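Local coordinates for putative exported protein (Bordetella pertussis, PDB 2DVZ) that probably serves as a periplasmic solute receptor that captures glutamate for a carboxylate transport system, at residues Q107-F112 and Y243-P248; I21-P26 and L79-V84; S199-I204 and I220-D225. All coordinates share one frame; numbering follows the deposited sequence.

Contact 1: Q107-F112 and Y243-P248; sequences QPVTNF and YGLLAP. With GLU (glutamic acid), chain G.
Gln107 N donates to Ala247 O at 2.6 Å, somewhat bent at 142° about the hydrogen, and Ala247 N returns a bond to Gln107 O at 2.8 Å, closing a hydrogen-bonded antiparallel pair. Further along, Val109 N donates to Leu245 O at 2.9 Å, and Leu245 N in turn donates to Thr110 O at 2.7 Å. Both bonds fall on Leu245, so Val109 and Thr110 together face a single residue: a classic beta bulge in an otherwise regular antiparallel pair. Beyond it, the bond from Phe112 N to Tyr243 O is weak, bent to 122° at the hydrogen.

Val109 and Leu245 run alongside each other, CB to CB 4.0 Å. The Phe112 ring crosses Leu245 at a slant, bringing CZ to 3.8 Å from the leucine CB. Helix 253-267 packs on the face that carries Gln107, Thr110 and Leu245, and touches Val109 as well. On the opposite face, Leu246 CD2 comes up beside Pro108 CA, and helix 288-307 covers the proline. A bend at chi2 (62°) folds the Gln107 side chain back, and NE2 donates to Pro108 O at 2.7 Å. Thr110 OG1 is held by the backbone oxygen of Asn286.

At the far end the Tyr243 ring leaves the strand pair, and its hydroxyl makes a weak hydrogen bond of 2.6 Å to O of the bound glutamate, an alpha-carboxylate oxygen. Thr33, Ser85, Ser149 and Ser178 also bond the ligand. The pairing itself is backbone bonding cushioned by apolar side chains; the strand and the residues of helix 32-48 against the ring, Ser32, Thr33 and Ile36, probably set the place of the Tyr243 hydroxyl together.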
ATOM      1  N   GLN A 107     -13.028 -12.866  -3.962  1.00 15.30           N
ATOM      2  CA  GLN A 107     -12.216 -14.054  -4.155  1.00 14.57           C
ATOM      3  C   GLN A 107     -10.755 -13.583  -4.353  1.00 14.64           C
ATOM      4  O   GLN A 107     -10.436 -12.911  -5.343  1.00 14.11           O
ATOM      5  CB  GLN A 107     -12.734 -14.913  -5.358  1.00 14.08           C
ATOM      6  CG  GLN A 107     -11.788 -16.037  -5.832  1.00 13.38           C
ATOM      7  CD  GLN A 107     -11.534 -17.062  -4.748  1.00 12.47           C
ATOM      8  OE1 GLN A 107     -12.451 -17.631  -4.248  1.00 14.71           O
ATOM      9  NE2 GLN A 107     -10.288 -17.248  -4.349  1.00 12.39           N
ATOM     10  N   PRO A 108      -9.854 -13.951  -3.413  1.00 14.86           N
ATOM     11  CA  PRO A 108      -8.417 -13.690  -3.650  1.00 14.92           C
ATOM     12  C   PRO A 108      -7.803 -14.505  -4.787  1.00 15.20           C
ATOM     13  O   PRO A 108      -8.127 -15.672  -4.962  1.00 14.44           O
ATOM     14  CB  PRO A 108      -7.752 -14.086  -2.336  1.00 15.10           C
ATOM     15  CG  PRO A 108      -8.869 -14.059  -1.332  1.00 15.65           C
ATOM     16  CD  PRO A 108     -10.080 -14.561  -2.104  1.00 13.91           C
ATOM     17  N   VAL A 109      -6.913 -13.871  -5.558  1.00 15.09           N
ATOM     18  CA  VAL A 109      -6.222 -14.563  -6.612  1.00 14.52           C
ATOM     19  C   VAL A 109      -4.775 -14.857  -6.167  1.00 14.98           C
ATOM     20  O   VAL A 109      -4.346 -16.019  -6.151  1.00 15.28           O
ATOM     21  CB  VAL A 109      -6.274 -13.747  -7.920  1.00 13.93           C
ATOM     22  CG1 VAL A 109      -5.432 -14.414  -8.987  1.00 12.16           C
ATOM     23  CG2 VAL A 109      -7.763 -13.578  -8.380  1.00 12.88           C
ATOM     24  N   THR A 110      -4.050 -13.793  -5.807  1.00 14.25           N
ATOM     25  CA  THR A 110      -2.635 -13.863  -5.440  1.00 13.94           C
ATOM     26  C   THR A 110      -2.104 -12.525  -4.914  1.00 13.67           C
ATOM     27  O   THR A 110      -2.535 -11.430  -5.333  1.00 13.12           O
ATOM     28  CB  THR A 110      -1.742 -14.357  -6.617  1.00 14.20           C
ATOM     29  OG1 THR A 110      -0.495 -14.851  -6.109  1.00 13.48           O
ATOM     30  CG2 THR A 110      -1.505 -13.246  -7.638  1.00 12.95           C
ATOM     31  N   ASN A 111      -1.179 -12.642  -3.970  1.00 13.32           N
ATOM     32  CA  ASN A 111      -0.349 -11.541  -3.543  1.00 13.14           C
ATOM     33  C   ASN A 111       0.763 -11.362  -4.566  1.00 13.01           C
ATOM     34  O   ASN A 111       1.592 -12.250  -4.758  1.00 13.08           O
ATOM     35  CB  ASN A 111       0.181 -11.846  -2.138  1.00 13.33           C
ATOM     36  CG  ASN A 111       1.080 -10.764  -1.572  1.00 13.17           C
ATOM     37  OD1 ASN A 111       1.477  -9.812  -2.250  1.00 14.20           O
ATOM     38  ND2 ASN A 111       1.396 -10.903  -0.300  1.00 13.85           N
ATOM     39  N   PHE A 112       0.750 -10.216  -5.253  1.00 13.05           N
ATOM     40  CA  PHE A 112       1.832  -9.820  -6.154  1.00 13.16           C
ATOM     41  C   PHE A 112       3.143  -9.613  -5.411  1.00 13.91           C
ATOM     42  O   PHE A 112       4.194 -10.183  -5.758  1.00 14.87           O
ATOM     43  CB  PHE A 112       1.529  -8.495  -6.831  1.00 12.74           C
ATOM     44  CG  PHE A 112       0.445  -8.551  -7.886  1.00 11.59           C
ATOM     45  CD1 PHE A 112      -0.022  -9.780  -8.398  1.00 10.18           C
ATOM     46  CD2 PHE A 112      -0.082  -7.353  -8.402  1.00  9.81           C
ATOM     47  CE1 PHE A 112      -1.014  -9.823  -9.408  1.00  9.87           C
ATOM     48  CE2 PHE A 112      -1.070  -7.385  -9.446  1.00 10.97           C
ATOM     49  CZ  PHE A 112      -1.537  -8.609  -9.932  1.00 10.39           C
ATOM     50  N   TYR A 243       0.546  -5.914  -2.073  1.00 12.60           N
ATOM     51  CA  TYR A 243      -0.371  -5.650  -3.173  1.00 13.40           C
ATOM     52  C   TYR A 243      -0.734  -6.957  -3.867  1.00 13.35           C
ATOM     53  O   TYR A 243       0.133  -7.752  -4.164  1.00 13.43           O
ATOM     54  CB  TYR A 243       0.262  -4.648  -4.174  1.00 13.45           C
ATOM     55  CG  TYR A 243       0.513  -3.351  -3.458  1.00 14.19           C
ATOM     56  CD1 TYR A 243      -0.500  -2.373  -3.381  1.00 12.79           C
ATOM     57  CD2 TYR A 243       1.730  -3.127  -2.776  1.00 12.41           C
ATOM     58  CE1 TYR A 243      -0.301  -1.192  -2.663  1.00 12.25           C
ATOM     59  CE2 TYR A 243       1.951  -1.933  -2.080  1.00 10.89           C
ATOM     60  CZ  TYR A 243       0.932  -0.981  -2.008  1.00 12.38           C
ATOM     61  OH  TYR A 243       1.137   0.184  -1.299  1.00 12.23           O
ATOM     62  N   GLY A 244      -2.016  -7.170  -4.130  1.00 13.44           N
ATOM     63  CA  GLY A 244      -2.437  -8.401  -4.774  1.00 13.24           C
ATOM     64  C   GLY A 244      -3.661  -8.255  -5.654  1.00 13.08           C
ATOM     65  O   GLY A 244      -4.183  -7.153  -5.847  1.00 13.81           O
ATOM     66  N   LEU A 245      -4.129  -9.389  -6.174  1.00 12.39           N
ATOM     67  CA  LEU A 245      -5.167  -9.391  -7.164  1.00 11.24           C
ATOM     68  C   LEU A 245      -6.423 -10.039  -6.577  1.00 11.32           C
ATOM     69  O   LEU A 245      -6.351 -11.064  -5.932  1.00 11.08           O
ATOM     70  CB  LEU A 245      -4.683 -10.084  -8.444  1.00 10.12           C
ATOM     71  CG  LEU A 245      -5.569  -9.933  -9.694  1.00  8.56           C
ATOM     72  CD1 LEU A 245      -5.771  -8.463 -10.212  1.00  5.91           C
ATOM     73  CD2 LEU A 245      -5.002 -10.782 -10.775  1.00  5.27           C
ATOM     74  N   LEU A 246      -7.563  -9.399  -6.813  1.00 11.85           N
ATOM     75  CA  LEU A 246      -8.857  -9.821  -6.272  1.00 11.86           C
ATOM     76  C   LEU A 246      -9.827  -9.954  -7.410  1.00 11.83           C
ATOM     77  O   LEU A 246      -9.803  -9.171  -8.377  1.00 11.90           O
ATOM     78  CB  LEU A 246      -9.407  -8.751  -5.317  1.00 11.98           C
ATOM     79  CG  LEU A 246      -8.580  -8.447  -4.051  1.00 12.35           C
ATOM     80  CD1 LEU A 246      -9.173  -7.237  -3.292  1.00 10.90           C
ATOM     81  CD2 LEU A 246      -8.365  -9.712  -3.104  1.00  7.63           C
ATOM     82  N   ALA A 247     -10.684 -10.950  -7.292  1.00 11.78           N
ATOM     83  CA  ALA A 247     -11.889 -11.048  -8.115  1.00 12.29           C
ATOM     84  C   ALA A 247     -13.136 -11.001  -7.197  1.00 12.80           C
ATOM     85  O   ALA A 247     -13.047 -11.273  -5.967  1.00 10.89           O
ATOM     86  CB  ALA A 247     -11.863 -12.339  -8.949  1.00 12.26           C
ATOM     87  N   PRO A 248     -14.307 -10.672  -7.788  1.00 13.77           N
ATOM     88  CA  PRO A 248     -15.514 -10.744  -6.961  1.00 14.58           C
ATOM     89  C   PRO A 248     -15.737 -12.154  -6.433  1.00 15.24           C
ATOM     90  O   PRO A 248     -15.339 -13.159  -7.065  1.00 15.05           O
ATOM     91  CB  PRO A 248     -16.652 -10.317  -7.929  1.00 14.64           C
ATOM     92  CG  PRO A 248     -15.938  -9.592  -9.084  1.00 13.79           C
ATOM     93  CD  PRO A 248     -14.597 -10.269  -9.183  1.00 13.92           C
TER
HETATM   94  N   GLU G1055      -2.079   3.529   1.061  1.00 11.71           N
HETATM   95  CA  GLU G1055      -2.297   2.516   0.012  1.00 11.29           C
HETATM   96  C   GLU G1055      -2.003   1.109   0.507  1.00 12.00           C
HETATM   97  O   GLU G1055      -1.107   0.387   0.058  1.00 12.47           O
HETATM   98  CB  GLU G1055      -1.544   2.882  -1.263  1.00 11.17           C
HETATM   99  CG  GLU G1055      -1.696   4.372  -1.620  1.00  8.76           C
HETATM  100  CD  GLU G1055      -1.629   4.661  -3.091  1.00  9.91           C
HETATM  101  OE1 GLU G1055      -1.485   3.682  -3.853  1.00 10.90           O
HETATM  102  OE2 GLU G1055      -1.748   5.870  -3.502  1.00 10.40           O
HETATM  103  OXT GLU G1055      -2.745   0.633   1.382  1.00 12.13           O

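Contact 2: I21-P26 and L79-V84; sequences IRVIVP and LSIATV. With GLU (glutamic acid), chain G.
Ile21 and Leu79 are pressed together harder than ordinary carbon contact, CG2 of the isoleucine lying 3.5 Å from CD1 of the leucine. On the same side of the sheet, Ile81 touches two valines: its CD1 meets Val23 CG1 at 3.6 Å, and its CG1 runs beside Val25 CG2 at 3.7 Å. Val25 and Ile81 also touch helix 32-48. The backbones are parallel, and the bonds step between Leu79 and Ile24 as such pairing requires: Leu79 gives its N-H to Arg22 O at 2.7 Å and its oxygen to Ile24 N, while Ile24 O accepts from Ile81 N.

Strand 21-25 lies between strands 52-56 and 78-82, with helices in the crossovers: the alpha/beta arrangement of a periplasmic binding protein lobe.

Away from these apolar pairs the packing slackens. Arg22, partly exposed, carries its guanidinium away from Leu79 and into a salt bridge with Glu55. At the ligand end the strands part, and Pro26 CG comes only to 4.4 Å from Thr83 CG2. Thr83 is the N-cap of helix 84-93, its hydroxyl hydrogen-bonded to that of Thr86, and its CB lies 3.6 Å from OXT of the bound glutamate.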
ATOM      1  N   ILE A  21      -9.641  -7.312 -19.723  1.00 16.11           N
ATOM      2  CA  ILE A  21      -9.925  -7.400 -18.298  1.00 14.73           C
ATOM      3  C   ILE A  21      -9.685  -6.016 -17.690  1.00 14.61           C
ATOM      4  O   ILE A  21      -8.645  -5.416 -17.922  1.00 14.05           O
ATOM      5  CB  ILE A  21      -9.017  -8.439 -17.617  1.00 14.36           C
ATOM      6  CG1 ILE A  21      -9.194  -9.816 -18.251  1.00 13.11           C
ATOM      7  CG2 ILE A  21      -9.258  -8.480 -16.128  1.00 13.37           C
ATOM      8  CD1 ILE A  21      -7.924 -10.587 -18.355  1.00 13.43           C
ATOM      9  N   ARG A  22     -10.685  -5.517 -16.961  1.00 14.40           N
ATOM     10  CA  ARG A  22     -10.595  -4.271 -16.256  1.00 14.63           C
ATOM     11  C   ARG A  22      -9.910  -4.589 -14.920  1.00 13.72           C
ATOM     12  O   ARG A  22     -10.219  -5.595 -14.258  1.00 12.33           O
ATOM     13  CB  ARG A  22     -11.996  -3.665 -16.024  1.00 14.08           C
ATOM     14  CG  ARG A  22     -12.756  -3.288 -17.321  1.00 15.93           C
ATOM     15  CD  ARG A  22     -14.274  -2.991 -17.079  1.00 17.37           C
ATOM     16  NE  ARG A  22     -14.471  -1.995 -16.024  1.00 20.58           N
ATOM     17  CZ  ARG A  22     -15.440  -2.036 -15.106  1.00 23.95           C
ATOM     18  NH1 ARG A  22     -16.335  -3.034 -15.091  1.00 23.70           N
ATOM     19  NH2 ARG A  22     -15.499  -1.079 -14.171  1.00 25.75           N
ATOM     20  N   VAL A  23      -8.963  -3.734 -14.549  1.00 13.31           N
ATOM     21  CA  VAL A  23      -8.317  -3.846 -13.260  1.00 13.10           C
ATOM     22  C   VAL A  23      -8.480  -2.520 -12.550  1.00 13.23           C
ATOM     23  O   VAL A  23      -7.969  -1.495 -12.985  1.00 13.84           O
ATOM     24  CB  VAL A  23      -6.823  -4.234 -13.366  1.00 12.90           C
ATOM     25  CG1 VAL A  23      -6.187  -4.384 -11.904  1.00 10.10           C
ATOM     26  CG2 VAL A  23      -6.671  -5.554 -14.172  1.00 11.97           C
ATOM     27  N   ILE A  24      -9.211  -2.553 -11.458  1.00 13.41           N
ATOM     28  CA  ILE A  24      -9.482  -1.373 -10.680  1.00 13.66           C
ATOM     29  C   ILE A  24      -8.415  -1.179  -9.609  1.00 13.67           C
ATOM     30  O   ILE A  24      -8.201  -2.028  -8.731  1.00 13.20           O
ATOM     31  CB  ILE A  24     -10.914  -1.411 -10.046  1.00 14.26           C
ATOM     32  CG1 ILE A  24     -12.017  -1.464 -11.133  1.00 15.29           C
ATOM     33  CG2 ILE A  24     -11.157  -0.204  -9.127  1.00 14.65           C
ATOM     34  CD1 ILE A  24     -13.478  -1.793 -10.508  1.00 13.49           C
ATOM     35  N   VAL A  25      -7.776  -0.014  -9.686  1.00 14.05           N
ATOM     36  CA  VAL A  25      -6.846   0.456  -8.673  1.00 14.24           C
ATOM     37  C   VAL A  25      -7.574   1.485  -7.783  1.00 14.82           C
ATOM     38  O   VAL A  25      -7.929   2.580  -8.239  1.00 15.27           O
ATOM     39  CB  VAL A  25      -5.535   0.997  -9.351  1.00 14.00           C
ATOM     40  CG1 VAL A  25      -4.644   1.782  -8.378  1.00 13.27           C
ATOM     41  CG2 VAL A  25      -4.792  -0.154  -9.960  1.00 13.01           C
ATOM     42  N   PRO A  26      -7.815   1.129  -6.508  1.00 15.01           N
ATOM     43  CA  PRO A  26      -8.595   1.983  -5.615  1.00 15.05           C
ATOM     44  C   PRO A  26      -7.839   3.227  -5.102  1.00 14.98           C
ATOM     45  O   PRO A  26      -8.182   3.774  -4.075  1.00 14.61           O
ATOM     46  CB  PRO A  26      -8.974   1.017  -4.496  1.00 15.85           C
ATOM     47  CG  PRO A  26      -7.736   0.126  -4.406  1.00 15.21           C
ATOM     48  CD  PRO A  26      -7.400  -0.115  -5.841  1.00 14.91           C
ATOM     49  N   LEU A  79     -11.563  -6.905 -12.249  1.00 14.17           N
ATOM     50  CA  LEU A  79     -10.734  -7.306 -11.115  1.00 13.78           C
ATOM     51  C   LEU A  79     -10.284  -6.057 -10.383  1.00 13.43           C
ATOM     52  O   LEU A  79     -10.554  -4.938 -10.823  1.00 13.73           O
ATOM     53  CB  LEU A  79      -9.515  -8.105 -11.624  1.00 13.96           C
ATOM     54  CG  LEU A  79      -9.831  -9.305 -12.527  1.00 12.76           C
ATOM     55  CD1 LEU A  79      -8.546  -9.831 -13.024  1.00 14.04           C
ATOM     56  CD2 LEU A  79     -10.553 -10.398 -11.810  1.00 10.46           C
ATOM     57  N   SER A  80      -9.605  -6.239  -9.263  1.00 12.85           N
ATOM     58  CA  SER A  80      -9.151  -5.106  -8.470  1.00 12.29           C
ATOM     59  C   SER A  80      -7.864  -5.449  -7.726  1.00 12.67           C
ATOM     60  O   SER A  80      -7.474  -6.629  -7.644  1.00 12.75           O
ATOM     61  CB  SER A  80     -10.256  -4.592  -7.511  1.00 11.84           C
ATOM     62  OG  SER A  80     -10.548  -5.537  -6.482  1.00 10.66           O
ATOM     63  N   ILE A  81      -7.185  -4.398  -7.234  1.00 12.75           N
ATOM     64  CA  ILE A  81      -5.935  -4.534  -6.498  1.00 11.64           C
ATOM     65  C   ILE A  81      -6.194  -4.468  -5.005  1.00 11.74           C
ATOM     66  O   ILE A  81      -6.683  -3.441  -4.512  1.00 12.14           O
ATOM     67  CB  ILE A  81      -4.884  -3.458  -6.914  1.00 11.30           C
ATOM     68  CG1 ILE A  81      -4.667  -3.467  -8.424  1.00  8.97           C
ATOM     69  CG2 ILE A  81      -3.515  -3.733  -6.226  1.00  9.92           C
ATOM     70  CD1 ILE A  81      -4.171  -4.832  -8.969  1.00 11.00           C
ATOM     71  N   ALA A  82      -5.880  -5.565  -4.298  1.00 11.14           N
ATOM     72  CA  ALA A  82      -5.990  -5.600  -2.837  1.00 10.62           C
ATOM     73  C   ALA A  82      -4.858  -4.785  -2.268  1.00 10.98           C
ATOM     74  O   ALA A  82      -3.726  -4.835  -2.781  1.00 10.94           O
ATOM     75  CB  ALA A  82      -5.929  -7.028  -2.291  1.00  8.70           C
ATOM     76  N   THR A  83      -5.172  -4.032  -1.213  1.00 11.36           N
ATOM     77  CA  THR A  83      -4.208  -3.199  -0.517  1.00 11.43           C
ATOM     78  C   THR A  83      -4.564  -3.353   0.932  1.00 12.02           C
ATOM     79  O   THR A  83      -5.685  -3.771   1.249  1.00 12.88           O
ATOM     80  CB  THR A  83      -4.356  -1.712  -0.878  1.00 11.66           C
ATOM     81  OG1 THR A  83      -5.623  -1.249  -0.413  1.00 12.42           O
ATOM     82  CG2 THR A  83      -4.227  -1.467  -2.388  1.00  8.87           C
ATOM     83  N   VAL A  84      -3.631  -3.020   1.827  1.00 11.70           N
ATOM     84  CA  VAL A  84      -3.919  -3.101   3.249  1.00 10.89           C
ATOM     85  C   VAL A  84      -4.979  -2.062   3.665  1.00 11.51           C
ATOM     86  O   VAL A  84      -5.724  -2.284   4.616  1.00 11.76           O
ATOM     87  CB  VAL A  84      -2.615  -3.077   4.147  1.00 10.45           C
ATOM     88  CG1 VAL A  84      -2.989  -3.146   5.616  1.00 10.25           C
ATOM     89  CG2 VAL A  84      -1.705  -4.261   3.821  1.00  8.13           C
TER
HETATM   90  N   GLU G1055      -2.079   3.529   1.061  1.00 11.71           N
HETATM   91  CA  GLU G1055      -2.297   2.516   0.012  1.00 11.29           C
HETATM   92  C   GLU G1055      -2.003   1.109   0.507  1.00 12.00           C
HETATM   93  O   GLU G1055      -1.107   0.387   0.058  1.00 12.47           O
HETATM   94  CB  GLU G1055      -1.544   2.882  -1.263  1.00 11.17           C
HETATM   95  CG  GLU G1055      -1.696   4.372  -1.620  1.00  8.76           C
HETATM   96  CD  GLU G1055      -1.629   4.661  -3.091  1.00  9.91           C
HETATM   97  OE1 GLU G1055      -1.485   3.682  -3.853  1.00 10.90           O
HETATM   98  OE2 GLU G1055      -1.748   5.870  -3.502  1.00 10.40           O
HETATM   99  OXT GLU G1055      -2.745   0.633   1.382  1.00 12.13           O

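Contact 3: S199-I204 and I220-D225. With CD (cadmium ion), chain F; CD (cadmium ion), chain B.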
ATOM      1  N   SER A 199       6.332   4.569  -4.364  1.00 11.83           N
ATOM      2  CA  SER A 199       5.989   5.913  -4.885  1.00 13.07           C
ATOM      3  C   SER A 199       6.949   7.007  -4.410  1.00 13.91           C
ATOM      4  O   SER A 199       7.141   8.022  -5.098  1.00 15.16           O
ATOM      5  CB  SER A 199       4.533   6.328  -4.559  1.00 12.81           C
ATOM      6  OG  SER A 199       4.132   5.847  -3.294  1.00 13.19           O
ATOM      7  N   SER A 200       7.534   6.815  -3.231  1.00 13.93           N
ATOM      8  CA  SER A 200       8.497   7.752  -2.718  1.00 13.55           C
ATOM      9  C   SER A 200       9.889   7.420  -3.234  1.00 13.42           C
ATOM     10  O   SER A 200      10.739   8.284  -3.271  1.00 12.49           O
ATOM     11  CB  SER A 200       8.465   7.730  -1.181  1.00 13.72           C
ATOM     12  OG  SER A 200       7.293   8.386  -0.677  1.00 14.79           O
HETATM   13  N   MSE A 201      10.126   6.167  -3.616  1.00 14.38           N
HETATM   14  CA  MSE A 201      11.462   5.721  -4.061  1.00 15.61           C
HETATM   15  C   MSE A 201      12.193   6.602  -5.077  1.00 16.46           C
HETATM   16  O   MSE A 201      13.359   6.908  -4.828  1.00 16.98           O
HETATM   17  CB  MSE A 201      11.508   4.238  -4.489  1.00 15.68           C
HETATM   18  CG  MSE A 201      12.942   3.747  -4.805  1.00 17.61           C
HETATM   19 SE   MSE A 201      14.120   3.739  -3.158  1.00 25.70          SE
HETATM   20  CE  MSE A 201      13.725   1.941  -2.483  1.00 21.84           C
ATOM     21  N   PRO A 202      11.548   6.993  -6.216  1.00 16.80           N
ATOM     22  CA  PRO A 202      12.221   7.906  -7.180  1.00 17.39           C
ATOM     23  C   PRO A 202      12.680   9.238  -6.595  1.00 17.66           C
ATOM     24  O   PRO A 202      13.759   9.727  -6.970  1.00 17.58           O
ATOM     25  CB  PRO A 202      11.145   8.153  -8.259  1.00 17.34           C
ATOM     26  CG  PRO A 202      10.265   6.918  -8.184  1.00 17.34           C
ATOM     27  CD  PRO A 202      10.212   6.590  -6.707  1.00 17.00           C
ATOM     28  N   GLN A 203      11.864   9.820  -5.709  1.00 17.53           N
ATOM     29  CA  GLN A 203      12.191  11.098  -5.088  1.00 18.40           C
ATOM     30  C   GLN A 203      13.294  10.976  -4.064  1.00 17.64           C
ATOM     31  O   GLN A 203      14.034  11.921  -3.823  1.00 18.35           O
ATOM     32  CB  GLN A 203      10.981  11.734  -4.403  1.00 18.76           C
ATOM     33  CG  GLN A 203       9.716  11.802  -5.252  1.00 22.16           C
ATOM     34  CD  GLN A 203       9.902  12.498  -6.588  1.00 25.32           C
ATOM     35  OE1 GLN A 203      10.691  13.457  -6.727  1.00 25.92           O
ATOM     36  NE2 GLN A 203       9.158  12.010  -7.600  1.00 27.31           N
ATOM     37  N   ILE A 204      13.368   9.826  -3.421  1.00 17.04           N
ATOM     38  CA  ILE A 204      14.373   9.608  -2.417  1.00 17.17           C
ATOM     39  C   ILE A 204      15.711   9.459  -3.126  1.00 17.44           C
ATOM     40  O   ILE A 204      16.725  10.048  -2.702  1.00 17.73           O
ATOM     41  CB  ILE A 204      14.010   8.375  -1.544  1.00 17.07           C
ATOM     42  CG1 ILE A 204      12.824   8.730  -0.621  1.00 16.34           C
ATOM     43  CG2 ILE A 204      15.189   7.885  -0.738  1.00 16.15           C
ATOM     44  CD1 ILE A 204      12.053   7.477  -0.137  1.00 13.81           C
ATOM     45  N   ILE A 220      17.366  -2.157   2.774  1.00 12.15           N
ATOM     46  CA  ILE A 220      17.133  -2.406   1.374  1.00 12.81           C
ATOM     47  C   ILE A 220      18.295  -1.827   0.517  1.00 13.97           C
ATOM     48  O   ILE A 220      18.660  -0.697   0.667  1.00 13.02           O
ATOM     49  CB  ILE A 220      15.734  -1.831   0.982  1.00 12.60           C
ATOM     50  CG1 ILE A 220      14.638  -2.785   1.454  1.00 11.91           C
ATOM     51  CG2 ILE A 220      15.613  -1.578  -0.492  1.00 11.49           C
ATOM     52  CD1 ILE A 220      13.116  -2.264   1.238  1.00 12.04           C
ATOM     53  N   ASP A 221      18.839  -2.638  -0.396  1.00 15.72           N
ATOM     54  CA  ASP A 221      20.007  -2.294  -1.201  1.00 16.89           C
ATOM     55  C   ASP A 221      19.919  -0.986  -1.962  1.00 17.07           C
ATOM     56  O   ASP A 221      20.944  -0.303  -2.148  1.00 18.75           O
ATOM     57  CB  ASP A 221      20.317  -3.424  -2.188  1.00 17.27           C
ATOM     58  CG  ASP A 221      20.861  -4.653  -1.513  1.00 19.00           C
ATOM     59  OD1 ASP A 221      21.270  -4.618  -0.323  1.00 19.28           O
ATOM     60  OD2 ASP A 221      20.891  -5.686  -2.193  1.00 21.98           O
ATOM     61  N   ALA A 222      18.720  -0.652  -2.419  1.00 15.99           N
ATOM     62  CA  ALA A 222      18.461   0.599  -3.114  1.00 14.91           C
ATOM     63  C   ALA A 222      18.807   1.756  -2.238  1.00 14.36           C
ATOM     64  O   ALA A 222      19.237   2.799  -2.739  1.00 15.32           O
ATOM     65  CB  ALA A 222      16.967   0.701  -3.491  1.00 15.03           C
ATOM     66  N   ILE A 223      18.564   1.614  -0.931  1.00 13.13           N
ATOM     67  CA  ILE A 223      18.735   2.727   0.017  1.00 12.06           C
ATOM     68  C   ILE A 223      19.320   2.188   1.332  1.00 11.76           C
ATOM     69  O   ILE A 223      18.730   2.311   2.419  1.00 11.04           O
ATOM     70  CB  ILE A 223      17.405   3.520   0.250  1.00 12.53           C
ATOM     71  CG1 ILE A 223      16.217   2.551   0.475  1.00 13.19           C
ATOM     72  CG2 ILE A 223      17.088   4.508  -0.919  1.00 11.43           C
ATOM     73  CD1 ILE A 223      14.959   3.224   1.172  1.00 11.47           C
ATOM     74  N   LYS A 224      20.518   1.625   1.207  1.00 11.18           N
ATOM     75  CA  LYS A 224      21.142   0.790   2.230  1.00 11.40           C
ATOM     76  C   LYS A 224      21.337   1.466   3.580  1.00 11.01           C
ATOM     77  O   LYS A 224      21.226   0.824   4.624  1.00 11.92           O
ATOM     78  CB  LYS A 224      22.465   0.216   1.694  1.00 11.89           C
ATOM     79  CG  LYS A 224      22.451  -1.307   1.734  1.00 13.82           C
ATOM     80  CD  LYS A 224      23.611  -1.956   1.020  1.00 17.03           C
ATOM     81  CE  LYS A 224      23.878  -3.301   1.764  1.00 20.98           C
ATOM     82  NZ  LYS A 224      24.457  -4.429   0.965  1.00 22.05           N
ATOM     83  N   ASP A 225      21.569   2.770   3.557  1.00 10.64           N
ATOM     84  CA  ASP A 225      21.784   3.546   4.765  1.00 10.77           C
ATOM     85  C   ASP A 225      20.568   3.947   5.582  1.00 10.47           C
ATOM     86  O   ASP A 225      20.725   4.435   6.661  1.00 10.61           O
ATOM     87  CB  ASP A 225      22.598   4.754   4.399  1.00 11.83           C
ATOM     88  CG  ASP A 225      23.997   4.372   4.006  1.00 13.34           C
ATOM     89  OD1 ASP A 225      24.549   3.508   4.711  1.00 18.47           O
ATOM     90  OD2 ASP A 225      24.530   4.894   3.023  1.00 14.26           O
TER
HETATM   91 CD    CD F1005      22.503  -6.860  -1.230  0.50 18.62          CD
HETATM   92 CD    CD B1001      26.527   3.735   3.066  1.00 17.58          CD
HETATM   93  O   HOH W   1      24.513  -6.118  -1.935  1.00 10.74           O
HETATM   94  O   HOH W   2      26.022   2.099   2.300  1.00  2.00           O
HETATM   95  O   HOH W   3      28.765   3.848   1.936  1.00 14.69           O
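Met201, modelled as selenomethionine, leaves its helix with CG swung opposite the backbone N (chi1 -174°), then bends at chi2 (66°) and again at chi3 (88°), which brings the selenium and its methyl against Ala222 and Ile223. Ile223 answers from the loop: its CG1 is wedged between its own backbone N and carbonyl carbon, and CG2, anti to the carbonyl carbon, meets Met201 SE and Ile204 CG2. The two side chains of Met201 and Ile223 meet tip to tip, SE 3.8 Å from Ile223 CG2. The Met201 CE methyl nestles against Ala222 CB at 3.6 Å. One helical turn on, Ile204 crosses Ile223 at about a right angle, with their CG2 atoms 3.9 Å apart.

The loop residues are held in a turn by Ile223 N to Ile220 O (2.8 Å). Leu197 and Ile214 extend the apolar patch around Ile223.

The outer side of the loop is charged. Asp221 grips one cadmium ion with both carboxylate oxygens, OD2 the closer at 2.2 Å, alongside one water, and Lys224 NZ stands in a weak salt bridge to Asp221 OD1. Asp225 binds a second cadmium the same way, OD2 at 2.3 Å, with two waters. Between the two segments the contact is apolar side-chain packing; Gln205 of the same helix adds one polar tie, NE2 to Ala222 O, while the metal-binding aspartates lie on the exposed side.

In the fold
Contacts 1 and 2 belong to one continuous piece of sheet, their centres 8 Å apart: strands 241-248 and 78-82 are neighbours, joined where Gly244 O lies 2.8 Å from Ala82 N and Leu246 N lies 2.9 Å from Ser80 O, both probable hydrogen bonds. The two contacts reach the same bound glutamate, through Tyr243 and through Thr83. Contact 3 sits on the opposite side of the chain's centre, about 26 Å from contact 1 and 25 Å from contact 2 between centres. In sequence it is nested inside the loop that contact 1 closes. Its Met201 side chain stays about 13 Å from the ligand, although the same helix follows directly after the binding residue Asn196.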